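Local coordinates for protein neurotoxin (Clostridium botulinum, PDB 3N7L) that probably attaches the neurotoxin to nerve cells as its receptor-binding domain, through gangliosides recognised by a dedicated binding loop, at residues Val56-Asn61 and Ile181-Asn186; Ser76-Ile81 and Trp204-Tyr209; Lys245-Ile250 and Tyr281-Lys286; Ala360-Leu365 and Ser414-Phe419. All blocks are in the same frame, centred on the assembly; numbering follows the deposited sequence.

Interaction 1 (Val56-Asn61 and Ile181-Asn186); sequences VIVTQN and ITFQMN
Strands 55-59 and 180-187 are antiparallel neighbours in a sheet of the lectin-like half of this receptor-binding domain, and Val56 to Val58 pair with Phe183 to Ile181. Two hydrogen-bonded pairs, Val56 with Phe183 and Val58 with Ile181, flank the non-hydrogen-bonded pair of Ile57 and Thr182. All four backbone bonds are short and nearly straight: Phe183 N lies 2.8 Å from Val56 O, and Val58 N lies 2.8 Å from Ile181 O with 176° at the hydrogen. Between them, Thr182 CA also points its hydrogen at Val56 O, over 3.4 Å. The buried face carries Val56, Val58, Ile181 and Phe183. Val56 CB meets Phe183 CB at 3.8 Å, while Val58 uses the methyl CG2, which approaches Phe183 CE2 at 4.2 Å. The Phe183 ring leaves on the backbone-N side of its residue (chi1 -69°), which brings its edge beside Val56 O. Beyond the strand end, the Gln60 side chain bends back, laying NE2 3.5 Å from Ile181 CD1; the same amide makes a weak hydrogen bond to Lys179 O. On the other, partly exposed face, Ile57 CG1 and Thr182 OG1 stay 4.3 Å apart. Leu9 and Leu11 of strand 7-14 pack on the apolar face, so one side of the sheet is turned inward to a second sheet, as in the beta sandwich of concanavalin-type lectin folds.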
# COMPACT_ATOMS: atom_id res chain seq x y z
N VAL A 56 8.44 -15.64 15.19
CA VAL A 56 7.73 -16.76 14.58
C VAL A 56 8.76 -17.71 14.00
O VAL A 56 9.57 -17.33 13.15
CB VAL A 56 6.77 -16.29 13.46
CG1 VAL A 56 6.10 -17.50 12.80
CG2 VAL A 56 5.71 -15.36 14.04
N ILE A 57 8.74 -18.96 14.46
CA ILE A 57 9.69 -19.95 13.98
C ILE A 57 9.02 -21.06 13.19
O ILE A 57 8.14 -21.77 13.70
CB ILE A 57 10.46 -20.58 15.15
CG1 ILE A 57 11.11 -19.48 15.98
CG2 ILE A 57 11.53 -21.53 14.61
CD1 ILE A 57 11.76 -19.97 17.26
N VAL A 58 9.43 -21.21 11.94
CA VAL A 58 8.89 -22.24 11.07
C VAL A 58 9.98 -23.27 10.80
O VAL A 58 11.04 -22.95 10.27
CB VAL A 58 8.42 -21.66 9.72
CG1 VAL A 58 7.87 -22.77 8.84
CG2 VAL A 58 7.35 -20.60 9.96
N THR A 59 9.72 -24.52 11.19
CA THR A 59 10.67 -25.60 10.98
C THR A 59 10.03 -26.58 10.00
O THR A 59 9.05 -27.24 10.32
CB THR A 59 10.98 -26.34 12.29
OG1 THR A 59 11.44 -25.40 13.26
CG2 THR A 59 12.05 -27.40 12.07
N GLN A 60 10.59 -26.65 8.80
CA GLN A 60 10.05 -27.53 7.78
C GLN A 60 10.75 -28.88 7.70
O GLN A 60 11.66 -29.17 8.49
CB GLN A 60 10.07 -26.83 6.43
CG GLN A 60 11.40 -26.22 6.06
CD GLN A 60 11.25 -24.92 5.27
OE1 GLN A 60 10.34 -24.78 4.46
NE2 GLN A 60 12.16 -23.98 5.51
N ASN A 61 10.31 -29.71 6.76
CA ASN A 61 10.88 -31.03 6.56
C ASN A 61 12.21 -30.98 5.82
O ASN A 61 12.28 -30.53 4.67
CB ASN A 61 9.89 -31.91 5.80
CG ASN A 61 10.42 -33.31 5.57
OD1 ASN A 61 11.41 -33.51 4.86
ND2 ASN A 61 9.76 -34.30 6.17
N ILE A 181 13.03 -21.16 9.53
CA ILE A 181 12.85 -19.78 9.11
C ILE A 181 12.33 -19.01 10.32
O ILE A 181 11.31 -19.38 10.92
CB ILE A 181 11.82 -19.66 7.96
CG1 ILE A 181 12.27 -20.50 6.78
CG2 ILE A 181 11.69 -18.19 7.52
CD1 ILE A 181 11.23 -20.62 5.69
N THR A 182 13.04 -17.95 10.69
CA THR A 182 12.67 -17.16 11.85
C THR A 182 12.25 -15.74 11.48
O THR A 182 13.04 -14.96 10.92
CB THR A 182 13.85 -17.06 12.84
OG1 THR A 182 14.21 -18.38 13.27
CG2 THR A 182 13.46 -16.23 14.05
N PHE A 183 10.99 -15.41 11.78
CA PHE A 183 10.44 -14.09 11.53
C PHE A 183 10.62 -13.29 12.82
O PHE A 183 10.00 -13.59 13.84
CB PHE A 183 8.94 -14.18 11.20
CG PHE A 183 8.65 -14.83 9.87
CD1 PHE A 183 8.29 -14.06 8.76
CD2 PHE A 183 8.70 -16.22 9.73
CE1 PHE A 183 7.99 -14.66 7.54
CE2 PHE A 183 8.41 -16.82 8.51
CZ PHE A 183 8.05 -16.05 7.42
N GLN A 184 11.48 -12.28 12.79
CA GLN A 184 11.73 -11.47 13.97
C GLN A 184 12.57 -10.26 13.57
O GLN A 184 13.52 -10.38 12.80
CB GLN A 184 12.48 -12.30 15.03
CG GLN A 184 12.85 -11.53 16.29
CD GLN A 184 13.50 -12.42 17.35
OE1 GLN A 184 14.52 -13.06 17.10
NE2 GLN A 184 12.90 -12.46 18.53
N MET A 185 12.21 -9.10 14.09
CA MET A 185 12.93 -7.88 13.78
C MET A 185 14.14 -7.72 14.70
O MET A 185 14.02 -7.29 15.85
CB MET A 185 12.00 -6.68 13.90
CG MET A 185 10.74 -6.86 13.09
SD MET A 185 9.80 -5.37 12.96
CE MET A 185 10.67 -4.54 11.63
N ASN A 186 15.31 -8.08 14.16
CA ASN A 186 16.55 -8.00 14.92
C ASN A 186 17.52 -6.98 14.35
O ASN A 186 17.92 -7.05 13.19
CB ASN A 186 17.24 -9.37 14.96
CG ASN A 186 16.36 -10.43 15.59
OD1 ASN A 186 15.71 -10.18 16.60
ND2 ASN A 186 16.37 -11.62 15.01

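Interaction 2 (Ser76-Ile81 and Trp204-Tyr209); sequences SFWIRI and WIRDFY
Trp78 and Arg206 meet across an antiparallel strand pair of the lectin-like half, where a beta bulge between Ser76 and Trp78 shifts the register by one residue. The guanidinium of Arg206 lies flat on the indole, planes 14° apart, with CZ 3.8 Å from the centroid of the five-membered ring, a cation-pi contact over the face. Bends at chi2 and chi3 fold the arginine into place, and NE donates in the guanidinium plane to the anti lone pair of Asp207 OD2, 2.9 Å away, a salt bridge that fixes the rotation of the stacked group. Two residues on, Arg80 repeats the theme more loosely over Trp204: its chain runs extended from a CG anti to the backbone N (chi1 -174°), and CZ sits 4.7 Å from the centroid of the six-membered ring, while NE is held by Asn140 O. The opposite face of the sheet is apolar. Phe77 and Phe208 run side by side, their rings slid apart, with Phe77 CD2 against Phe208 CE1, and Ile205 turns CD1 back to Ile79 CG1 at 3.5 Å. At the bulge, one water joins Ser76 OG, 2.7 Å away, to Asp207 O, to which it donates at 3.0 Å.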
# COMPACT_ATOMS: atom_id res chain seq x y z
N SER A 76 7.44 -15.87 -1.75
CA SER A 76 6.49 -14.79 -2.00
C SER A 76 5.74 -14.45 -0.73
O SER A 76 5.45 -15.34 0.07
CB SER A 76 5.49 -15.18 -3.09
OG SER A 76 4.60 -16.19 -2.64
N PHE A 77 5.41 -13.18 -0.54
CA PHE A 77 4.68 -12.77 0.65
C PHE A 77 4.30 -11.30 0.64
O PHE A 77 4.91 -10.49 -0.05
CB PHE A 77 5.51 -13.06 1.91
CG PHE A 77 6.84 -12.34 1.95
CD1 PHE A 77 6.95 -11.09 2.56
CD2 PHE A 77 7.98 -12.92 1.39
CE1 PHE A 77 8.18 -10.43 2.61
CE2 PHE A 77 9.22 -12.26 1.43
CZ PHE A 77 9.32 -11.01 2.04
N TRP A 78 3.26 -10.98 1.41
CA TRP A 78 2.82 -9.60 1.54
C TRP A 78 3.48 -9.09 2.80
O TRP A 78 3.57 -9.81 3.80
CB TRP A 78 1.30 -9.51 1.70
CG TRP A 78 0.57 -9.56 0.40
CD1 TRP A 78 0.05 -10.68 -0.21
CD2 TRP A 78 0.30 -8.46 -0.48
NE1 TRP A 78 -0.53 -10.33 -1.41
CE2 TRP A 78 -0.39 -8.98 -1.60
CE3 TRP A 78 0.57 -7.09 -0.42
CZ2 TRP A 78 -0.82 -8.17 -2.66
CZ3 TRP A 78 0.15 -6.28 -1.48
CH2 TRP A 78 -0.54 -6.82 -2.58
N ILE A 79 3.97 -7.86 2.75
CA ILE A 79 4.62 -7.30 3.92
C ILE A 79 4.36 -5.81 4.02
O ILE A 79 4.14 -5.12 3.01
CB ILE A 79 6.15 -7.53 3.87
CG1 ILE A 79 6.83 -6.84 5.06
CG2 ILE A 79 6.72 -7.01 2.55
CD1 ILE A 79 8.29 -7.20 5.22
N ARG A 80 4.36 -5.32 5.25
CA ARG A 80 4.19 -3.91 5.51
C ARG A 80 5.13 -3.53 6.64
O ARG A 80 5.21 -4.24 7.65
CB ARG A 80 2.75 -3.59 5.91
CG ARG A 80 2.54 -2.10 6.05
CD ARG A 80 1.24 -1.74 6.72
NE ARG A 80 1.19 -0.30 6.91
CZ ARG A 80 0.37 0.32 7.74
NH1 ARG A 80 0.41 1.65 7.84
NH2 ARG A 80 -0.48 -0.38 8.49
N ILE A 81 5.86 -2.43 6.47
CA ILE A 81 6.79 -1.96 7.49
C ILE A 81 6.35 -0.55 7.85
O ILE A 81 6.27 0.32 6.98
CB ILE A 81 8.23 -1.92 6.93
CG1 ILE A 81 8.65 -3.33 6.47
CG2 ILE A 81 9.21 -1.43 8.00
CD1 ILE A 81 9.98 -3.38 5.76
N TRP A 204 4.25 -6.25 9.39
CA TRP A 204 3.08 -7.10 9.23
C TRP A 204 3.38 -8.05 8.08
O TRP A 204 3.85 -7.62 7.03
CB TRP A 204 1.85 -6.27 8.87
CG TRP A 204 1.33 -5.38 9.96
CD1 TRP A 204 0.31 -5.66 10.83
CD2 TRP A 204 1.77 -4.06 10.27
NE1 TRP A 204 0.10 -4.58 11.67
CE2 TRP A 204 0.98 -3.59 11.34
CE3 TRP A 204 2.77 -3.22 9.74
CZ2 TRP A 204 1.16 -2.31 11.90
CZ3 TRP A 204 2.94 -1.96 10.29
CH2 TRP A 204 2.14 -1.52 11.36
N ILE A 205 3.11 -9.33 8.27
CA ILE A 205 3.34 -10.32 7.22
C ILE A 205 2.04 -11.06 6.95
O ILE A 205 1.27 -11.34 7.86
CB ILE A 205 4.41 -11.34 7.62
CG1 ILE A 205 5.77 -10.66 7.72
CG2 ILE A 205 4.45 -12.47 6.59
CD1 ILE A 205 6.26 -10.04 6.42
N ARG A 206 1.83 -11.40 5.69
CA ARG A 206 0.62 -12.09 5.29
C ARG A 206 0.92 -13.07 4.15
O ARG A 206 1.65 -12.73 3.22
CB ARG A 206 -0.40 -11.03 4.87
CG ARG A 206 -1.58 -11.56 4.13
CD ARG A 206 -2.04 -10.57 3.09
NE ARG A 206 -2.60 -11.32 1.99
CZ ARG A 206 -3.23 -10.80 0.94
NH1 ARG A 206 -3.67 -11.63 0.01
NH2 ARG A 206 -3.42 -9.50 0.82
N ASP A 207 0.39 -14.28 4.24
CA ASP A 207 0.57 -15.32 3.22
C ASP A 207 2.00 -15.53 2.73
O ASP A 207 2.33 -15.24 1.58
CB ASP A 207 -0.35 -15.03 2.02
CG ASP A 207 -1.83 -15.17 2.36
OD1 ASP A 207 -2.23 -16.27 2.80
OD2 ASP A 207 -2.59 -14.19 2.19
N PHE A 208 2.85 -16.06 3.60
CA PHE A 208 4.24 -16.33 3.25
C PHE A 208 4.30 -17.71 2.59
O PHE A 208 4.03 -18.73 3.24
CB PHE A 208 5.11 -16.32 4.51
CG PHE A 208 6.58 -16.47 4.23
CD1 PHE A 208 7.37 -15.35 4.00
CD2 PHE A 208 7.16 -17.73 4.19
CE1 PHE A 208 8.73 -15.48 3.74
CE2 PHE A 208 8.53 -17.88 3.92
CZ PHE A 208 9.31 -16.75 3.70
N TYR A 209 4.66 -17.74 1.31
CA TYR A 209 4.74 -18.99 0.56
C TYR A 209 6.15 -19.28 0.03
O TYR A 209 6.95 -18.37 -0.17
CB TYR A 209 3.82 -18.95 -0.66
CG TYR A 209 2.35 -18.69 -0.41
CD1 TYR A 209 1.50 -18.41 -1.48
CD2 TYR A 209 1.80 -18.75 0.87
CE1 TYR A 209 0.13 -18.20 -1.29
CE2 TYR A 209 0.43 -18.54 1.08
CZ TYR A 209 -0.39 -18.26 -0.01
OH TYR A 209 -1.74 -18.04 0.16
O HOH W 1 2.42 -15.22 -1.39

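Interaction 3 (Lys245-Ile250 and Tyr281-Lys286); sequences KEYYMI and YKIIIK
Tyr247 and Ile283 form the hydrogen-bonded antiparallel pair that joins strands 246-251 and 283-287 of the trefoil half, although the N-to-C directions of the short strand segments stand 111° apart, far from the antiparallel ideal. Its backbone bonds are Ile283 N to Tyr247 O, 2.8 Å and almost straight, and Tyr247 N to Ile283 O, 2.9 Å and more bent. Where the strands splay apart, water takes over on both sides of the pair. One water accepts from both Lys245 N and Ile285 N; another accepts from Met249 N and donates to Tyr281 O, 2.8 Å away. Among charged groups, Lys282 NZ reaches Glu246 OE2 at 3.3 Å, a salt bridge whose hydrogen bond is weak. The lysine's aliphatic part serves the aromatic contact: CG stands over one face of the Tyr248 ring, 3.7 Å from the centroid, in a CH-pi contact, and a bend at chi3 (-82°) then carries the amine away to the glutamate. Apolar contacts gather around Ile283, whose CD1 touches Tyr247 CB at 3.7 Å and whose CG1 lies 3.9 Å from Met249 CB. Ile285 CD1 adds a contact to Tyr247 CD2. Strand 246-251 is also bonded on its other edge to strand 417-421, against which Tyr247 and Met249 pack, while strand 283-287 pairs onward with strand 302-308.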
# COMPACT_ATOMS: atom_id res chain seq x y z
N LYS A 245 -14.95 6.99 8.41
CA LYS A 245 -13.61 7.11 9.00
C LYS A 245 -12.89 8.32 8.40
O LYS A 245 -12.97 8.58 7.20
CB LYS A 245 -12.81 5.83 8.73
CG LYS A 245 -11.37 5.83 9.26
CD LYS A 245 -10.74 4.45 9.07
CE LYS A 245 -9.26 4.42 9.46
NZ LYS A 245 -9.01 4.95 10.83
N GLU A 246 -12.19 9.06 9.25
CA GLU A 246 -11.46 10.24 8.80
C GLU A 246 -10.23 9.87 7.97
O GLU A 246 -9.47 8.97 8.33
CB GLU A 246 -11.03 11.08 10.01
CG GLU A 246 -12.15 11.87 10.65
CD GLU A 246 -11.67 12.78 11.77
OE1 GLU A 246 -12.37 13.75 12.08
OE2 GLU A 246 -10.59 12.52 12.33
N TYR A 247 -10.07 10.57 6.85
CA TYR A 247 -8.94 10.36 5.94
C TYR A 247 -8.49 11.70 5.40
O TYR A 247 -9.27 12.66 5.34
CB TYR A 247 -9.36 9.54 4.70
CG TYR A 247 -9.63 8.08 4.93
CD1 TYR A 247 -8.58 7.17 5.06
CD2 TYR A 247 -10.94 7.60 5.00
CE1 TYR A 247 -8.83 5.81 5.25
CE2 TYR A 247 -11.20 6.24 5.19
CZ TYR A 247 -10.15 5.35 5.32
OH TYR A 247 -10.40 4.02 5.54
N TYR A 248 -7.22 11.77 5.01
CA TYR A 248 -6.69 12.97 4.39
C TYR A 248 -6.78 12.62 2.91
O TYR A 248 -6.22 11.62 2.46
CB TYR A 248 -5.24 13.22 4.80
CG TYR A 248 -5.11 13.75 6.21
CD1 TYR A 248 -4.71 12.92 7.25
CD2 TYR A 248 -5.41 15.09 6.50
CE1 TYR A 248 -4.61 13.41 8.56
CE2 TYR A 248 -5.32 15.58 7.80
CZ TYR A 248 -4.91 14.73 8.83
OH TYR A 248 -4.79 15.22 10.10
N MET A 249 -7.52 13.43 2.17
CA MET A 249 -7.69 13.20 0.74
C MET A 249 -6.61 13.96 0.01
O MET A 249 -6.46 15.17 0.18
CB MET A 249 -9.07 13.68 0.30
CG MET A 249 -9.47 13.18 -1.06
SD MET A 249 -11.15 13.65 -1.42
CE MET A 249 -10.87 15.02 -2.52
N ILE A 250 -5.86 13.24 -0.83
CA ILE A 250 -4.76 13.85 -1.56
C ILE A 250 -4.70 13.39 -3.00
O ILE A 250 -5.03 12.24 -3.31
CB ILE A 250 -3.42 13.48 -0.89
CG1 ILE A 250 -3.51 13.69 0.63
CG2 ILE A 250 -2.27 14.31 -1.49
CD1 ILE A 250 -2.28 13.21 1.39
N TYR A 281 -7.77 19.85 6.62
CA TYR A 281 -9.04 19.22 6.92
C TYR A 281 -9.13 17.77 6.47
O TYR A 281 -8.54 17.39 5.46
CB TYR A 281 -10.17 20.04 6.29
CG TYR A 281 -10.17 21.46 6.79
CD1 TYR A 281 -10.21 22.54 5.90
CD2 TYR A 281 -10.09 21.74 8.16
CE1 TYR A 281 -10.14 23.85 6.36
CE2 TYR A 281 -10.02 23.05 8.63
CZ TYR A 281 -10.05 24.10 7.73
OH TYR A 281 -9.96 25.39 8.20
N LYS A 282 -9.87 16.98 7.23
CA LYS A 282 -10.07 15.57 6.94
C LYS A 282 -11.44 15.36 6.34
O LYS A 282 -12.35 16.16 6.54
CB LYS A 282 -9.93 14.75 8.23
CG LYS A 282 -8.51 14.68 8.74
CD LYS A 282 -8.43 14.26 10.20
CE LYS A 282 -8.67 15.44 11.13
NZ LYS A 282 -8.43 15.06 12.56
N ILE A 283 -11.58 14.28 5.59
CA ILE A 283 -12.85 13.95 4.97
C ILE A 283 -13.35 12.64 5.56
O ILE A 283 -12.57 11.87 6.12
CB ILE A 283 -12.71 13.81 3.40
CG1 ILE A 283 -11.70 12.72 3.02
CG2 ILE A 283 -12.26 15.12 2.79
CD1 ILE A 283 -12.25 11.29 3.14
N ILE A 284 -14.65 12.40 5.44
CA ILE A 284 -15.26 11.17 5.90
C ILE A 284 -16.10 10.70 4.72
O ILE A 284 -16.89 11.48 4.17
CB ILE A 284 -16.18 11.38 7.13
CG1 ILE A 284 -15.35 11.80 8.34
CG2 ILE A 284 -16.95 10.09 7.44
CD1 ILE A 284 -16.17 12.18 9.55
N ILE A 285 -15.92 9.46 4.31
CA ILE A 285 -16.66 8.93 3.17
C ILE A 285 -17.98 8.35 3.65
O ILE A 285 -18.01 7.57 4.60
CB ILE A 285 -15.82 7.85 2.44
CG1 ILE A 285 -14.40 8.37 2.23
CG2 ILE A 285 -16.45 7.52 1.08
CD1 ILE A 285 -13.41 7.31 1.75
N LYS A 286 -19.08 8.73 3.00
CA LYS A 286 -20.41 8.25 3.36
C LYS A 286 -21.05 7.54 2.18
O LYS A 286 -21.07 8.04 1.07
CB LYS A 286 -21.29 9.42 3.80
CG LYS A 286 -20.71 10.21 4.97
CD LYS A 286 -20.58 9.35 6.22
CE LYS A 286 -21.95 8.94 6.77
NZ LYS A 286 -21.84 7.99 7.92
O HOH W 2 -14.60 7.31 5.58
O HOH W 3 -8.62 15.78 3.18

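Interaction 4 (Ala360-Leu365 and Ser414-Phe419); sequences ASQLFL and STHWVF
Ser361 and Trp417 make the single antiparallel bridge between strands 359-366 and 417-421, deep in the beta-trefoil half of the domain. The tight part surrounds this pair. Trp417 N donates to Ser361 O at 2.8 Å and 176°, in the carbonyl plane, whereas the return bond from Ser361 N to Trp417 O is weak and bent. The serine hydroxyl, tucked between its own backbone N and carbonyl carbon (chi1 64°), gives Trp417 O another donor at 3.2 Å, from above the carbonyl plane, and meets the edge of the Phe419 ring at CE1. Beside it, Ala360 CB packs on Val418 CG2 at 3.8 Å. The Leu363 and Trp417 side chains cross at about a right angle, with Leu363 CD1 4.1 Å from Trp417 CD1, and Leu377 O holds the indole NE1.

Toward Thr415 the contact is looser and the bridge is not continued. Gln362, partly exposed, extends its side chain past Thr415, whose hydroxyl is bonded to Ser412 O, and beside His416, with the amide and imidazole planes 77° apart. Direct backbone pairing gives way to a water: it accepts from Leu363 N at 2.8 Å and lies 2.8 Å from Thr415 O, to which it probably donates.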
# COMPACT_ATOMS: atom_id res chain seq x y z
N ALA A 360 -4.80 3.90 -5.15
CA ALA A 360 -5.61 5.10 -5.36
C ALA A 360 -6.99 4.79 -5.91
O ALA A 360 -7.44 3.64 -5.89
CB ALA A 360 -4.87 6.06 -6.29
N SER A 361 -7.66 5.82 -6.39
CA SER A 361 -8.98 5.66 -6.93
C SER A 361 -9.33 6.80 -7.86
O SER A 361 -8.68 7.85 -7.86
CB SER A 361 -10.01 5.62 -5.79
OG SER A 361 -10.02 6.86 -5.10
N GLN A 362 -10.36 6.58 -8.65
CA GLN A 362 -10.87 7.59 -9.55
C GLN A 362 -12.30 7.82 -9.09
O GLN A 362 -12.98 6.90 -8.65
CB GLN A 362 -10.81 7.13 -11.00
CG GLN A 362 -9.43 7.36 -11.63
CD GLN A 362 -9.39 7.03 -13.11
OE1 GLN A 362 -8.82 7.78 -13.91
NE2 GLN A 362 -9.98 5.91 -13.48
N LEU A 363 -12.72 9.08 -9.15
CA LEU A 363 -14.05 9.48 -8.72
C LEU A 363 -14.81 10.14 -9.86
O LEU A 363 -14.35 11.13 -10.44
CB LEU A 363 -13.92 10.44 -7.53
CG LEU A 363 -13.38 9.79 -6.24
CD1 LEU A 363 -12.76 10.84 -5.33
CD2 LEU A 363 -14.52 9.06 -5.55
N PHE A 364 -15.97 9.59 -10.19
CA PHE A 364 -16.80 10.11 -11.26
C PHE A 364 -18.05 10.78 -10.69
O PHE A 364 -18.72 10.22 -9.82
CB PHE A 364 -17.20 8.97 -12.20
CG PHE A 364 -16.03 8.28 -12.83
CD1 PHE A 364 -15.46 8.79 -14.00
CD2 PHE A 364 -15.47 7.15 -12.24
CE1 PHE A 364 -14.34 8.18 -14.56
CE2 PHE A 364 -14.34 6.54 -12.80
CZ PHE A 364 -13.78 7.06 -13.96
N LEU A 365 -18.36 11.99 -11.16
CA LEU A 365 -19.55 12.69 -10.70
C LEU A 365 -20.77 11.85 -11.07
O LEU A 365 -20.92 11.43 -12.22
CB LEU A 365 -19.66 14.07 -11.35
CG LEU A 365 -20.96 14.83 -11.05
CD1 LEU A 365 -21.05 15.10 -9.55
CD2 LEU A 365 -21.00 16.14 -11.82
N SER A 414 -3.69 12.89 -12.67
CA SER A 414 -4.30 14.03 -11.98
C SER A 414 -5.72 13.67 -11.53
O SER A 414 -6.39 14.45 -10.85
CB SER A 414 -4.33 15.27 -12.89
OG SER A 414 -5.25 15.11 -13.96
N THR A 415 -6.17 12.47 -11.91
CA THR A 415 -7.50 12.00 -11.53
C THR A 415 -7.38 10.87 -10.50
O THR A 415 -8.38 10.26 -10.12
CB THR A 415 -8.30 11.46 -12.75
OG1 THR A 415 -7.62 10.35 -13.33
CG2 THR A 415 -8.45 12.54 -13.80
N HIS A 416 -6.15 10.60 -10.05
CA HIS A 416 -5.93 9.55 -9.06
C HIS A 416 -5.92 10.15 -7.65
O HIS A 416 -5.05 10.95 -7.31
CB HIS A 416 -4.59 8.83 -9.30
CG HIS A 416 -4.51 8.12 -10.61
ND1 HIS A 416 -5.57 8.05 -11.49
CD2 HIS A 416 -3.49 7.45 -11.20
CE1 HIS A 416 -5.20 7.38 -12.57
NE2 HIS A 416 -3.94 7.00 -12.41
N TRP A 417 -6.89 9.74 -6.84
CA TRP A 417 -7.00 10.24 -5.48
C TRP A 417 -6.66 9.19 -4.44
O TRP A 417 -7.04 8.03 -4.55
CB TRP A 417 -8.41 10.78 -5.23
CG TRP A 417 -8.75 11.95 -6.11
CD1 TRP A 417 -9.32 11.90 -7.35
CD2 TRP A 417 -8.49 13.33 -5.84
NE1 TRP A 417 -9.43 13.17 -7.87
CE2 TRP A 417 -8.93 14.07 -6.96
CE3 TRP A 417 -7.92 14.02 -4.76
CZ2 TRP A 417 -8.82 15.46 -7.03
CZ3 TRP A 417 -7.81 15.40 -4.82
CH2 TRP A 417 -8.26 16.11 -5.95
N VAL A 418 -5.94 9.63 -3.41
CA VAL A 418 -5.52 8.75 -2.34
C VAL A 418 -6.11 9.18 -1.01
O VAL A 418 -6.48 10.34 -0.83
CB VAL A 418 -3.99 8.76 -2.23
CG1 VAL A 418 -3.57 8.13 -0.94
CG2 VAL A 418 -3.38 8.02 -3.41
N PHE A 419 -6.22 8.23 -0.08
CA PHE A 419 -6.77 8.49 1.25
C PHE A 419 -5.84 7.97 2.35
O PHE A 419 -5.62 6.77 2.49
CB PHE A 419 -8.15 7.86 1.40
CG PHE A 419 -9.15 8.34 0.40
CD1 PHE A 419 -9.33 7.67 -0.80
CD2 PHE A 419 -9.87 9.52 0.63
CE1 PHE A 419 -10.22 8.15 -1.77
CE2 PHE A 419 -10.76 10.01 -0.33
CZ PHE A 419 -10.93 9.32 -1.53
O HOH W 4 -11.01 11.11 -10.17

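Overall arrangement
The four contacts fall into two pairs, one in each half of the receptor-binding domain, and follow the chain in that order. Interactions 1 and 2 have centres 13 Å apart in two different sheets of the lectin-like half. Their segments alternate along the sequence, and Phe183 meets Phe208 edge-to-face, packing one sheet on the other. Interactions 3 and 4, again 13 Å apart, share the trefoil sheet: strands 246-251 and 417-421 are neighbours, and Met249 packs on Phe419. No contact of one pair touches a contact of the other; interaction 2 comes nearest, with about 10 Å between nearest atoms to interactions 3 and 4. This is consistent with two separately folded halves, joined in one receptor-binding module.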